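Local coordinates for protein Exo beta-1,2-glucooligosaccharide sophorohydrolase (non-reducing end) (Parabacteroides distasonis ATCC 8503, PDB 5Z06) that hydrolyses linear beta-1,2-glucans and beta-1,2-glucooligosaccharides as an exo-type enzyme, releasing sophorose from the non-reducing end, at residues A[427-432]-A[477-482]. Numbering follows the deposited sequence.
Sequences WKNVEW and PKYGIS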
loop_
_atom_site.group_PDB
_atom_site.type_symbol
_atom_site.label_atom_id
_atom_site.label_comp_id
_atom_site.label_asym_id
_atom_site.label_seq_id
_atom_site.Cartn_x
_atom_site.Cartn_y
_atom_site.Cartn_z
ATOM N N TRP A 427 -15.054 -18.892 14.497
ATOM C CA TRP A 427 -14.069 -18.836 15.574
ATOM C C TRP A 427 -13.835 -20.192 16.277
ATOM O O TRP A 427 -12.695 -20.627 16.414
ATOM C CB TRP A 427 -14.495 -17.786 16.583
ATOM C CG TRP A 427 -13.880 -17.844 17.932
ATOM C CD1 TRP A 427 -14.547 -17.983 19.104
ATOM C CD2 TRP A 427 -12.493 -17.717 18.266
ATOM N NE1 TRP A 427 -13.673 -17.928 20.150
ATOM C CE2 TRP A 427 -12.401 -17.779 19.669
ATOM C CE3 TRP A 427 -11.332 -17.550 17.527
ATOM C CZ2 TRP A 427 -11.186 -17.696 20.348
ATOM C CZ3 TRP A 427 -10.122 -17.461 18.198
ATOM C CH2 TRP A 427 -10.056 -17.544 19.591
ATOM N N LYS A 428 -14.909 -20.833 16.713
ATOM C CA LYS A 428 -14.798 -22.130 17.390
ATOM C C LYS A 428 -14.122 -23.165 16.527
ATOM O O LYS A 428 -13.428 -24.041 17.044
ATOM C CB LYS A 428 -16.167 -22.673 17.798
ATOM C CG LYS A 428 -16.716 -22.052 19.068
ATOM C CD LYS A 428 -18.240 -22.134 19.138
ATOM C CE LYS A 428 -18.758 -21.695 20.502
ATOM N NZ LYS A 428 -20.201 -21.346 20.390
ATOM N N ASN A 429 -14.342 -23.072 15.217
ATOM C CA ASN A 429 -13.826 -24.080 14.303
ATOM C C ASN A 429 -12.435 -23.846 13.777
ATOM O O ASN A 429 -11.950 -24.684 13.031
ATOM C CB ASN A 429 -14.831 -24.343 13.171
ATOM C CG ASN A 429 -16.079 -25.006 13.689
ATOM O OD1 ASN A 429 -16.000 -25.882 14.545
ATOM N ND2 ASN A 429 -17.225 -24.572 13.219
ATOM N N VAL A 430 -11.767 -22.771 14.180
ATOM C CA VAL A 430 -10.357 -22.623 13.826
ATOM C C VAL A 430 -9.587 -23.646 14.658
ATOM O O VAL A 430 -9.456 -23.509 15.887
ATOM C CB VAL A 430 -9.773 -21.224 14.103
ATOM C CG1 VAL A 430 -8.309 -21.194 13.686
ATOM C CG2 VAL A 430 -10.538 -20.151 13.364
ATOM N N GLU A 431 -9.074 -24.669 13.995
ATOM C CA GLU A 431 -8.328 -25.715 14.706
ATOM C C GLU A 431 -6.890 -25.270 14.972
ATOM O O GLU A 431 -5.945 -25.741 14.328
ATOM C CB GLU A 431 -8.356 -27.023 13.929
ATOM C CG GLU A 431 -9.746 -27.527 13.618
ATOM C CD GLU A 431 -9.750 -28.558 12.508
ATOM O OE1 GLU A 431 -8.821 -29.405 12.487
ATOM O OE2 GLU A 431 -10.676 -28.514 11.665
ATOM N N TRP A 432 -6.732 -24.369 15.939
ATOM C CA TRP A 432 -5.407 -23.848 16.314
ATOM C C TRP A 432 -4.425 -24.985 16.619
ATOM O O TRP A 432 -3.284 -24.962 16.170
ATOM C CB TRP A 432 -5.488 -22.899 17.521
ATOM C CG TRP A 432 -6.429 -21.749 17.319
ATOM C CD1 TRP A 432 -7.686 -21.649 17.792
ATOM C CD2 TRP A 432 -6.177 -20.548 16.588
ATOM N NE1 TRP A 432 -8.245 -20.459 17.417
ATOM C CE2 TRP A 432 -7.339 -19.767 16.663
ATOM C CE3 TRP A 432 -5.088 -20.061 15.871
ATOM C CZ2 TRP A 432 -7.449 -18.541 16.028
ATOM C CZ3 TRP A 432 -5.197 -18.836 15.264
ATOM C CH2 TRP A 432 -6.379 -18.098 15.339
ATOM N N PRO A 477 -11.812 -21.891 22.107
ATOM C CA PRO A 477 -12.541 -22.636 23.124
ATOM C C PRO A 477 -12.611 -24.134 22.852
ATOM O O PRO A 477 -12.709 -24.918 23.787
ATOM C CB PRO A 477 -13.935 -22.008 23.064
ATOM C CG PRO A 477 -14.080 -21.642 21.626
ATOM C CD PRO A 477 -12.725 -21.113 21.246
ATOM N N LYS A 478 -12.585 -24.531 21.591
ATOM C CA LYS A 478 -12.682 -25.938 21.237
ATOM C C LYS A 478 -11.309 -26.549 20.900
ATOM O O LYS A 478 -10.986 -27.644 21.333
ATOM C CB LYS A 478 -13.634 -26.103 20.061
ATOM C CG LYS A 478 -13.868 -27.548 19.687
ATOM C CD LYS A 478 -15.027 -27.675 18.725
ATOM C CE LYS A 478 -15.283 -29.144 18.462
ATOM N NZ LYS A 478 -16.361 -29.235 17.458
ATOM N N TYR A 479 -10.522 -25.851 20.099
ATOM C CA TYR A 479 -9.275 -26.397 19.576
ATOM C C TYR A 479 -8.108 -25.600 20.093
ATOM O O TYR A 479 -7.132 -25.415 19.384
ATOM C CB TYR A 479 -9.294 -26.370 18.067
ATOM C CG TYR A 479 -10.375 -27.220 17.454
ATOM C CD1 TYR A 479 -10.271 -28.611 17.467
ATOM C CD2 TYR A 479 -11.486 -26.637 16.839
ATOM C CE1 TYR A 479 -11.246 -29.400 16.892
ATOM C CE2 TYR A 479 -12.472 -27.408 16.256
ATOM C CZ TYR A 479 -12.351 -28.791 16.289
ATOM O OH TYR A 479 -13.314 -29.580 15.720
ATOM N N GLY A 480 -8.222 -25.150 21.342
ATOM C CA GLY A 480 -7.219 -24.360 21.965
ATOM C C GLY A 480 -5.966 -25.163 22.161
ATOM O O GLY A 480 -5.976 -26.394 22.132
ATOM N N ILE A 481 -4.879 -24.437 22.319
ATOM C CA ILE A 481 -3.613 -25.011 22.688
ATOM C C ILE A 481 -3.371 -24.584 24.127
ATOM O O ILE A 481 -4.010 -23.663 24.661
ATOM C CB ILE A 481 -2.469 -24.565 21.753
ATOM C CG1 ILE A 481 -2.160 -23.070 21.900
ATOM C CG2 ILE A 481 -2.801 -24.925 20.313
ATOM C CD1 ILE A 481 -1.028 -22.619 20.993
ATOM N N SER A 482 -2.450 -25.288 24.752
ATOM C CA SER A 482 -2.110 -25.057 26.139
ATOM C C SER A 482 -1.520 -23.651 26.297
ATOM O O SER A 482 -0.734 -23.220 25.455
ATOM C CB SER A 482 -1.085 -26.110 26.581
ATOM O OG SER A 482 -0.390 -25.676 27.735
HETATM O O HOH W 1 -11.872 -23.480 18.928
HETATM O O HOH W 2 -14.511 -28.297 13.361
#
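Tyr479 lies against Glu431, the centre of an inverse gamma turn, where the chain leaving helix 414-428 meets the loop between helices 467-475 and 485-490 in the helical domain of this GH144 enzyme, consistent with the (alpha/alpha)6 fold of the six-hairpin clan. From CB outward, the tyrosine follows the turn: CB sits 3.6 Å from CA of Glu431 and equally near O of Val430. With CG anti to its carbonyl carbon (chi1 -63°), the ring lies with one face against the glutamate chain, whose CG forms a CH-pi contact 3.7 Å from the ring centroid, only 7° off the normal. Lys478 CG packs on the opposite face, offset toward the rim. At the ring edge, CD2 comes within 3.2 Å of Lys428 O, while CA of Asn429 lies near the ring plane beside CE2. Beyond the ring, the extended glutamate chain carries OE1 to a hydrogen bond with ND1 of His365. Replacing Tyr479 by an alanine is likely to strip Glu431 CG of the ring face it rests on and to leave water 2 without its phenol partner. Farther back along the loop, CD of Pro477 approaches Trp427 NE1 obliquely at 3.5 Å, the indole N-H being bonded to Asp692. No direct hydrogen bond joins the two segments; water 1 donates to Lys428 O and accepts from Lys478 N. At the tip of Tyr479, OH is 2.9 Å from water 2, which donates to Asn429 OD1 at 3.1 Å.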